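PDB 2UVF: exopolygalacturonase from Yersinia enterocolitica, which hydrolyses polygalacturonic acid, the backbone of pectin, from the chain end, as a family 28 exopolygalacturonase. Local coordinates for residues S52-W57 / N114-G119; N341-G346 / N364-G369; N390-N395 / W425-Y430. One frame throughout, in Å; residues are numbered along the deposited sequence.

From the N terminus the chain first builds the fibronectin type III domain, where contact 1 pairs 52-57 with 114-119 and closes a 56-residue loop that includes two helices. It then enters the parallel beta-helix of the family 28 enzyme. There contact 2 (341-346 with 364-369) closes one coil, and contact 3 (390-395 with 425-430) closes a longer one. The three follow in series, none nested in or crossing another. Strands 365-368 and 391-394 are neighbours, with Ala367 N 2.9 Å from Met392 O, so contacts 2 and 3 continue one ladder. Contact 1 lies on that ladder's outer face: Val54 meets Tyr343 and Asn368, while Val56 meets Phe427, joining the two domains.

Contact 1 (S52-W57 / N114-G119); sequences SIVLVW and NFTVIG
Leu55 and Phe115 sit opposite each other in an antiparallel ladder and show how one strand pair can have a tight side and a looser end. Their backbones exchange two bonds, Leu55 N to Phe115 O and Phe115 N to Leu55 O, each 3.0 Å. Ile53 and Val117 form the next hydrogen-bonded pair, where Val117 N reaches Ile53 O at 2.7 Å.

The tight part is the face carrying Ile53, Leu55, Phe115 and Val117. The CD1 branch of Leu55 crosses obliquely to CG2 of Val117, 3.8 Å away, and that same CG2 lies at the edge of the Phe115 ring, in its plane. Trp57 swings its indole over to the neighbouring strand: with CG set between backbone N and carbonyl carbon (chi1 56°), the six-membered ring reaches the backbone of 114-115. Asn114 N stands over one face toward the rim, 3.6 Å from Trp57 CH2, while CB of Phe115 meets the indole edge in plane, 3.9 Å from CZ3. On the other face, which is turned to the beta-helix, Val54 and Thr116 meet through methyls, CG2 to CG2.

Packing thins toward Ser52 and Ile118, the latter exposed to solvent. Here Ser52 CB touches Ile118 CG2 at 4.0 Å, and Ser52 CA makes a CA-H...O contact of 3.1 Å with Val117 O.

Within the fibronectin type III domain, strand 53-58 is the middle of three, between 39-42 and 114-117. Phe128 of strand 125-134 packs on Ile53, Leu55 and Val117, closing the sandwich, while helix 81-88 touches Trp57, Phe115 and Thr116.

Contact 2 (N341-G346 / N364-G369); sequences NVYLAG and NVVANG
Asn368 donates a side-chain N-H to the hydroxyl oxygen of Tyr343 on the neighbouring strand, an example of how a regular parallel ladder gains a specific side-chain bond. Asn368 ND2 lies 3.1 Å from Tyr343 OH, with an N-H...O angle of 154° and the oxygen tilted a little from the amide plane. The two side chains run alongside each other, pointing the same way, yet ring and amide are turned 63° apart. Both extend from the strand with CG anti to the backbone N (chi1 -178° for Tyr343), which carries hydroxyl and amide outward together.

Val366, facing Tyr343 across the ladder, borders the ring at its edge on the side of strand 365-368: CG1 lies near the ring plane, 3.7 Å from Tyr343 CD1.

Asn364 opens 364-369. Its side chain lies beside that of Asn341, the two amides nearly coplanar, and its carbonyl oxygen accepts Val342 N at 2.8 Å. Further along, Leu344 N meets Val366 O at 2.8 Å in a nearly straight bond, and Asn368 N returns to Leu344 O at 2.9 Å. On the reverse face the methyls of Val342 and Val365 lie side by side, CG2 to CG2 4.1 Å apart.

The register holds from end to end, with like residues paired at Asn341/Asn364, Val342/Val365 and Gly346/Gly369, strand axes 4.7 Å apart and strand 391-394 continuing beyond 365-368. Such in-register stacking of successive coils is the hallmark of the right-handed parallel beta-helix of family 28 glycoside hydrolases.

Contact 3 (N390-N395 / W425-Y430); sequences NVMVFN and WLFNNY
Two successive coils of the parallel beta-helix meet where Met392 lies beside Trp425 and Phe394 beside Phe427, a row of one methionine and three aromatic residues on one face. The Phe394 and Phe427 rings are almost exactly parallel but slid apart, centroids 5.0 Å from each other, and barely overlap. Over the Phe427 ring sits instead CB of Phe394, a CH-pi contact 3.6 Å from the centroid. Both phenylalanines have similar first and second torsions, consistent with the parallel rings. Trp425 CZ2 lies over the opposite face of Phe427, whose CE2 in turn stands over the centre of the Trp425 ring. Met392 bends at chi3 (-75°), bringing CE to 3.8 Å from Trp425 CE3, while CG lies 3.6 Å from Phe427 CE2; its sulfur makes Met-aromatic contacts, oblique to the six-membered ring of Trp425 and at the edge of the Phe427 ring.

Stacking of like residues is familiar in beta-helices, and here the aromatic face meets the fibronectin type III domain, since Val56 touches Phe394, Trp425 and Phe427. On the reverse face Leu426 CD1 lies 3.7 Å from Val393 CB.

Val393 O is gripped twice: Phe427 N approaches nearly end-on at 3.0 Å, whereas Asn429 ND2 comes from above the carbonyl plane at 2.9 Å. Asn456 OD1 also accepts from Asn429 ND2, and Asn429 OD1 takes the N-H of Asn396, holding this amide from several sides.

Contact 1 (S52-W57 / N114-G119)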
loop_
_atom_site.group_PDB
_atom_site.type_symbol
_atom_site.label_atom_id
_atom_site.label_comp_id
_atom_site.label_asym_id
_atom_site.label_seq_id
_atom_site.Cartn_x
_atom_site.Cartn_y
_atom_site.Cartn_z
ATOM N N SER A 52 -5.330 15.250 -19.031
ATOM C CA SER A 52 -5.540 15.355 -17.585
ATOM C C SER A 52 -4.242 15.436 -16.794
ATOM O O SER A 52 -3.235 14.861 -17.184
ATOM C CB SER A 52 -6.407 14.200 -17.073
ATOM O OG SER A 52 -5.912 12.959 -17.543
ATOM N N ILE A 53 -4.293 16.165 -15.681
ATOM C CA ILE A 53 -3.177 16.301 -14.747
ATOM C C ILE A 53 -3.741 16.081 -13.338
ATOM O O ILE A 53 -4.838 16.563 -13.027
ATOM C CB ILE A 53 -2.489 17.706 -14.872
ATOM C CG1 ILE A 53 -1.905 17.897 -16.284
ATOM C CG2 ILE A 53 -1.407 17.918 -13.782
ATOM C CD1 ILE A 53 -1.595 19.364 -16.672
ATOM N N VAL A 54 -3.006 15.329 -12.514
ATOM C CA VAL A 54 -3.325 15.139 -11.093
ATOM C C VAL A 54 -2.417 16.026 -10.222
ATOM O O VAL A 54 -1.192 16.005 -10.366
ATOM C CB VAL A 54 -3.198 13.637 -10.658
ATOM C CG1 VAL A 54 -3.656 13.433 -9.205
ATOM C CG2 VAL A 54 -3.998 12.725 -11.577
ATOM N N LEU A 55 -3.028 16.791 -9.317
ATOM C CA LEU A 55 -2.299 17.627 -8.357
ATOM C C LEU A 55 -2.402 17.097 -6.928
ATOM O O LEU A 55 -3.448 16.599 -6.515
ATOM C CB LEU A 55 -2.834 19.066 -8.378
ATOM C CG LEU A 55 -2.889 19.865 -9.689
ATOM C CD1 LEU A 55 -3.907 21.012 -9.557
ATOM C CD2 LEU A 55 -1.513 20.374 -10.094
ATOM N N VAL A 56 -1.308 17.207 -6.179
ATOM C CA VAL A 56 -1.305 16.919 -4.749
ATOM C C VAL A 56 -0.507 17.984 -4.021
ATOM O O VAL A 56 0.254 18.721 -4.638
ATOM C CB VAL A 56 -0.745 15.499 -4.397
ATOM C CG1 VAL A 56 -1.517 14.394 -5.117
ATOM C CG2 VAL A 56 0.731 15.408 -4.666
ATOM N N TRP A 57 -0.670 18.053 -2.705
ATOM C CA TRP A 57 -0.024 19.074 -1.895
ATOM C C TRP A 57 -0.007 18.580 -0.484
ATOM O O TRP A 57 -0.808 17.707 -0.133
ATOM C CB TRP A 57 -0.794 20.423 -1.957
ATOM C CG TRP A 57 -2.235 20.314 -1.550
ATOM C CD1 TRP A 57 -2.746 20.434 -0.281
ATOM C CD2 TRP A 57 -3.356 20.045 -2.413
ATOM N NE1 TRP A 57 -4.113 20.241 -0.304
ATOM C CE2 TRP A 57 -4.514 20.016 -1.597
ATOM C CE3 TRP A 57 -3.495 19.822 -3.793
ATOM C CZ2 TRP A 57 -5.794 19.768 -2.116
ATOM C CZ3 TRP A 57 -4.780 19.576 -4.309
ATOM C CH2 TRP A 57 -5.907 19.554 -3.470
ATOM N N ASN A 114 -5.627 16.058 -2.760
ATOM C CA ASN A 114 -5.520 15.767 -4.187
ATOM C C ASN A 114 -6.683 16.363 -4.962
ATOM O O ASN A 114 -7.784 16.495 -4.427
ATOM C CB ASN A 114 -5.402 14.250 -4.452
ATOM C CG ASN A 114 -6.716 13.509 -4.250
ATOM O OD1 ASN A 114 -7.035 13.099 -3.127
ATOM N ND2 ASN A 114 -7.479 13.314 -5.342
ATOM N N PHE A 115 -6.427 16.718 -6.218
ATOM C CA PHE A 115 -7.438 17.269 -7.123
ATOM C C PHE A 115 -7.053 16.875 -8.553
ATOM O O PHE A 115 -5.961 17.193 -9.009
ATOM C CB PHE A 115 -7.501 18.804 -6.960
ATOM C CG PHE A 115 -8.518 19.500 -7.847
ATOM C CD1 PHE A 115 -9.761 19.867 -7.347
ATOM C CD2 PHE A 115 -8.212 19.841 -9.161
ATOM C CE1 PHE A 115 -10.699 20.522 -8.153
ATOM C CE2 PHE A 115 -9.144 20.500 -9.968
ATOM C CZ PHE A 115 -10.387 20.832 -9.463
ATOM N N THR A 116 -7.950 16.173 -9.245
ATOM C CA THR A 116 -7.713 15.735 -10.634
ATOM C C THR A 116 -8.279 16.701 -11.706
ATOM O O THR A 116 -9.500 16.840 -11.855
ATOM C CB THR A 116 -8.268 14.310 -10.875
ATOM O OG1 THR A 116 -7.771 13.442 -9.865
ATOM C CG2 THR A 116 -7.847 13.775 -12.220
ATOM N N VAL A 117 -7.385 17.342 -12.461
ATOM C CA VAL A 117 -7.800 18.272 -13.519
ATOM C C VAL A 117 -7.955 17.580 -14.876
ATOM O O VAL A 117 -6.948 17.210 -15.492
ATOM C CB VAL A 117 -6.801 19.438 -13.688
ATOM C CG1 VAL A 117 -7.397 20.511 -14.595
ATOM C CG2 VAL A 117 -6.386 20.039 -12.336
ATOM N N ILE A 118 -9.196 17.438 -15.355
ATOM C CA ILE A 118 -9.463 16.813 -16.665
ATOM C C ILE A 118 -9.903 17.807 -17.766
ATOM O O ILE A 118 -9.972 19.023 -17.534
ATOM C CB ILE A 118 -10.472 15.609 -16.568
ATOM C CG1 ILE A 118 -11.915 16.094 -16.387
ATOM C CG2 ILE A 118 -10.047 14.621 -15.461
ATOM C CD1 ILE A 118 -12.969 15.147 -16.934
ATOM N N GLY A 119 -10.185 17.277 -18.959
ATOM C CA GLY A 119 -10.716 18.070 -20.072
ATOM C C GLY A 119 -9.724 19.075 -20.635
ATOM O O GLY A 119 -10.111 20.160 -21.066
#

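Contact 2 (N341-G346 / N364-G369)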
loop_
_atom_site.group_PDB
_atom_site.type_symbol
_atom_site.label_atom_id
_atom_site.label_comp_id
_atom_site.label_asym_id
_atom_site.label_seq_id
_atom_site.Cartn_x
_atom_site.Cartn_y
_atom_site.Cartn_z
ATOM N N ASN A 341 10.405 5.822 -12.152
ATOM C CA ASN A 341 9.080 6.417 -12.502
ATOM C C ASN A 341 7.953 5.425 -12.814
ATOM O O ASN A 341 7.793 5.009 -13.952
ATOM C CB ASN A 341 9.157 7.458 -13.638
ATOM C CG ASN A 341 10.255 8.491 -13.441
ATOM O OD1 ASN A 341 10.882 8.924 -14.404
ATOM N ND2 ASN A 341 10.484 8.890 -12.217
ATOM N N VAL A 342 7.148 5.072 -11.813
ATOM C CA VAL A 342 5.966 4.211 -12.032
ATOM C C VAL A 342 4.660 4.963 -11.744
ATOM O O VAL A 342 4.608 5.821 -10.865
ATOM C CB VAL A 342 6.006 2.947 -11.168
ATOM C CG1 VAL A 342 4.852 2.012 -11.530
ATOM C CG2 VAL A 342 7.318 2.232 -11.343
ATOM N N TYR A 343 3.611 4.662 -12.505
ATOM C CA TYR A 343 2.294 5.225 -12.234
ATOM C C TYR A 343 1.229 4.166 -12.420
ATOM O O TYR A 343 0.929 3.763 -13.553
ATOM C CB TYR A 343 1.996 6.460 -13.107
ATOM C CG TYR A 343 0.635 7.154 -12.845
ATOM C CD1 TYR A 343 0.424 7.929 -11.703
ATOM C CD2 TYR A 343 -0.403 7.082 -13.779
ATOM C CE1 TYR A 343 -0.810 8.583 -11.472
ATOM C CE2 TYR A 343 -1.633 7.728 -13.561
ATOM C CZ TYR A 343 -1.828 8.478 -12.409
ATOM O OH TYR A 343 -3.048 9.120 -12.185
ATOM N N LEU A 344 0.642 3.762 -11.291
ATOM C CA LEU A 344 -0.495 2.823 -11.242
ATOM C C LEU A 344 -1.763 3.613 -10.936
ATOM O O LEU A 344 -1.748 4.469 -10.061
ATOM C CB LEU A 344 -0.223 1.746 -10.173
ATOM C CG LEU A 344 1.211 1.167 -10.211
ATOM C CD1 LEU A 344 1.507 0.287 -8.973
ATOM C CD2 LEU A 344 1.514 0.406 -11.535
ATOM N N ALA A 345 -2.850 3.373 -11.675
ATOM C CA ALA A 345 -4.057 4.172 -11.500
ATOM C C ALA A 345 -5.349 3.476 -11.938
ATOM O O ALA A 345 -5.355 2.767 -12.935
ATOM C CB ALA A 345 -3.919 5.500 -12.225
ATOM N N GLY A 346 -6.428 3.698 -11.182
ATOM C CA GLY A 346 -7.793 3.270 -11.561
ATOM C C GLY A 346 -8.166 1.799 -11.493
ATOM O O GLY A 346 -9.360 1.450 -11.355
ATOM N N ASN A 364 10.323 6.693 -7.431
ATOM C CA ASN A 364 9.231 7.530 -7.946
ATOM C C ASN A 364 8.013 6.733 -8.390
ATOM O O ASN A 364 7.661 6.731 -9.564
ATOM C CB ASN A 364 9.742 8.430 -9.082
ATOM C CG ASN A 364 11.061 9.089 -8.745
ATOM O OD1 ASN A 364 11.342 9.393 -7.570
ATOM N ND2 ASN A 364 11.906 9.280 -9.767
ATOM N N VAL A 365 7.417 6.008 -7.448
ATOM C CA VAL A 365 6.226 5.187 -7.694
ATOM C C VAL A 365 5.011 5.948 -7.195
ATOM O O VAL A 365 5.061 6.550 -6.133
ATOM C CB VAL A 365 6.271 3.834 -6.948
ATOM C CG1 VAL A 365 4.971 3.052 -7.173
ATOM C CG2 VAL A 365 7.530 3.004 -7.348
ATOM N N VAL A 366 3.931 5.908 -7.971
ATOM C CA VAL A 366 2.648 6.492 -7.558
ATOM C C VAL A 366 1.529 5.475 -7.744
ATOM O O VAL A 366 1.392 4.883 -8.826
ATOM C CB VAL A 366 2.337 7.836 -8.322
ATOM C CG1 VAL A 366 0.884 8.349 -8.021
ATOM C CG2 VAL A 366 3.347 8.892 -7.939
ATOM N N ALA A 367 0.742 5.253 -6.685
ATOM C CA ALA A 367 -0.506 4.489 -6.810
ATOM C C ALA A 367 -1.747 5.348 -6.521
ATOM O O ALA A 367 -2.009 5.736 -5.391
ATOM C CB ALA A 367 -0.477 3.213 -5.946
ATOM N N ASN A 368 -2.506 5.634 -7.572
ATOM C CA ASN A 368 -3.630 6.542 -7.491
ATOM C C ASN A 368 -4.962 5.824 -7.785
ATOM O O ASN A 368 -5.243 5.469 -8.921
ATOM C CB ASN A 368 -3.418 7.699 -8.488
ATOM C CG ASN A 368 -4.599 8.675 -8.543
ATOM O OD1 ASN A 368 -5.478 8.670 -7.679
ATOM N ND2 ASN A 368 -4.602 9.539 -9.560
ATOM N N GLY A 369 -5.768 5.611 -6.749
ATOM C CA GLY A 369 -7.146 5.191 -6.943
ATOM C C GLY A 369 -7.320 3.761 -7.372
ATOM O O GLY A 369 -8.234 3.430 -8.153
#

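Contact 3 (N390-N395 / W425-Y430)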
loop_
_atom_site.group_PDB
_atom_site.type_symbol
_atom_site.label_atom_id
_atom_site.label_comp_id
_atom_site.label_asym_id
_atom_site.label_seq_id
_atom_site.Cartn_x
_atom_site.Cartn_y
_atom_site.Cartn_z
ATOM N N ASN A 390 10.963 7.212 -2.500
ATOM C CA ASN A 390 10.007 8.230 -2.951
ATOM C C ASN A 390 8.739 7.597 -3.564
ATOM O O ASN A 390 8.554 7.598 -4.773
ATOM C CB ASN A 390 10.713 9.232 -3.894
ATOM C CG ASN A 390 9.836 10.405 -4.295
ATOM O OD1 ASN A 390 9.795 10.774 -5.471
ATOM N ND2 ASN A 390 9.142 11.004 -3.326
ATOM N N VAL A 391 7.888 7.038 -2.705
ATOM C CA VAL A 391 6.636 6.383 -3.120
ATOM C C VAL A 391 5.374 7.068 -2.526
ATOM O O VAL A 391 5.419 7.749 -1.515
ATOM C CB VAL A 391 6.636 4.828 -2.863
ATOM C CG1 VAL A 391 7.971 4.178 -3.321
ATOM C CG2 VAL A 391 6.361 4.482 -1.397
ATOM N N MET A 392 4.247 6.898 -3.190
ATOM C CA MET A 392 3.046 7.653 -2.843
ATOM C C MET A 392 1.836 6.797 -3.144
ATOM O O MET A 392 1.785 6.188 -4.193
ATOM C CB MET A 392 2.992 8.901 -3.705
ATOM C CG MET A 392 2.135 9.984 -3.176
ATOM S SD MET A 392 1.904 11.197 -4.488
ATOM C CE MET A 392 3.493 12.033 -4.509
ATOM N N VAL A 393 0.907 6.715 -2.192
ATOM C CA VAL A 393 -0.356 6.021 -2.373
ATOM C C VAL A 393 -1.512 6.901 -1.881
ATOM O O VAL A 393 -1.598 7.239 -0.697
ATOM C CB VAL A 393 -0.361 4.668 -1.608
ATOM C CG1 VAL A 393 -1.748 4.038 -1.597
ATOM C CG2 VAL A 393 0.643 3.691 -2.201
ATOM N N PHE A 394 -2.416 7.252 -2.792
ATOM C CA PHE A 394 -3.593 8.023 -2.431
ATOM C C PHE A 394 -4.833 7.575 -3.194
ATOM O O PHE A 394 -4.723 6.973 -4.265
ATOM C CB PHE A 394 -3.338 9.533 -2.591
ATOM C CG PHE A 394 -3.126 10.008 -4.019
ATOM C CD1 PHE A 394 -4.141 10.679 -4.687
ATOM C CD2 PHE A 394 -1.876 9.886 -4.643
ATOM C CE1 PHE A 394 -3.953 11.179 -5.975
ATOM C CE2 PHE A 394 -1.668 10.378 -5.943
ATOM C CZ PHE A 394 -2.710 11.017 -6.609
ATOM N N ASN A 395 -5.996 7.845 -2.605
ATOM C CA ASN A 395 -7.307 7.465 -3.155
ATOM C C ASN A 395 -7.559 5.985 -3.357
ATOM O O ASN A 395 -8.500 5.610 -4.047
ATOM C CB ASN A 395 -7.619 8.234 -4.450
ATOM C CG ASN A 395 -7.703 9.724 -4.221
ATOM O OD1 ASN A 395 -7.541 10.214 -3.080
ATOM N ND2 ASN A 395 -7.906 10.470 -5.308
ATOM N N TRP A 425 4.560 8.338 1.166
ATOM C CA TRP A 425 3.529 9.279 1.571
ATOM C C TRP A 425 2.176 8.633 1.303
ATOM O O TRP A 425 1.820 8.323 0.174
ATOM C CB TRP A 425 3.778 10.632 0.898
ATOM C CG TRP A 425 2.874 11.774 1.227
ATOM C CD1 TRP A 425 2.136 11.973 2.358
ATOM C CD2 TRP A 425 2.624 12.895 0.379
ATOM N NE1 TRP A 425 1.419 13.154 2.260
ATOM C CE2 TRP A 425 1.718 13.745 1.057
ATOM C CE3 TRP A 425 3.087 13.270 -0.894
ATOM C CZ2 TRP A 425 1.270 14.947 0.505
ATOM C CZ3 TRP A 425 2.638 14.469 -1.444
ATOM C CH2 TRP A 425 1.740 15.296 -0.739
ATOM N N LEU A 426 1.460 8.337 2.372
ATOM C CA LEU A 426 0.230 7.540 2.227
ATOM C C LEU A 426 -0.950 8.369 2.704
ATOM O O LEU A 426 -1.110 8.562 3.891
ATOM C CB LEU A 426 0.338 6.211 3.012
ATOM C CG LEU A 426 1.539 5.245 2.828
ATOM C CD1 LEU A 426 1.905 5.026 1.352
ATOM C CD2 LEU A 426 2.756 5.692 3.616
ATOM N N PHE A 427 -1.758 8.874 1.770
ATOM C CA PHE A 427 -2.832 9.806 2.111
ATOM C C PHE A 427 -4.150 9.568 1.354
ATOM O O PHE A 427 -4.149 9.026 0.265
ATOM C CB PHE A 427 -2.349 11.275 1.992
ATOM C CG PHE A 427 -1.945 11.700 0.586
ATOM C CD1 PHE A 427 -2.851 12.364 -0.243
ATOM C CD2 PHE A 427 -0.652 11.468 0.107
ATOM C CE1 PHE A 427 -2.496 12.784 -1.541
ATOM C CE2 PHE A 427 -0.276 11.869 -1.193
ATOM C CZ PHE A 427 -1.199 12.526 -2.015
ATOM N N ASN A 428 -5.260 9.996 1.950
ATOM C CA ASN A 428 -6.593 9.917 1.335
ATOM C C ASN A 428 -6.998 8.508 0.878
ATOM O O ASN A 428 -7.630 8.334 -0.172
ATOM C CB ASN A 428 -6.746 10.942 0.191
ATOM C CG ASN A 428 -6.525 12.385 0.652
ATOM O OD1 ASN A 428 -6.576 12.691 1.857
ATOM N ND2 ASN A 428 -6.294 13.274 -0.302
ATOM N N ASN A 429 -6.616 7.508 1.669
ATOM C CA ASN A 429 -6.967 6.106 1.376
ATOM C C ASN A 429 -8.036 5.676 2.301
ATOM O O ASN A 429 -8.166 6.215 3.427
ATOM C CB ASN A 429 -5.755 5.168 1.538
ATOM C CG ASN A 429 -4.628 5.547 0.627
ATOM O OD1 ASN A 429 -4.740 5.370 -0.558
ATOM N ND2 ASN A 429 -3.543 6.115 1.178
ATOM N N TYR A 430 -8.820 4.713 1.819
ATOM C CA TYR A 430 -9.764 3.999 2.682
ATOM C C TYR A 430 -9.309 2.547 2.892
ATOM O O TYR A 430 -9.259 1.767 1.953
ATOM C CB TYR A 430 -11.144 4.036 2.056
ATOM C CG TYR A 430 -12.253 3.473 2.911
ATOM C CD1 TYR A 430 -12.887 4.253 3.863
ATOM C CD2 TYR A 430 -12.691 2.157 2.734
ATOM C CE1 TYR A 430 -13.937 3.720 4.631
ATOM C CE2 TYR A 430 -13.703 1.630 3.480
ATOM C CZ TYR A 430 -14.335 2.406 4.428
ATOM O OH TYR A 430 -15.388 1.859 5.161
#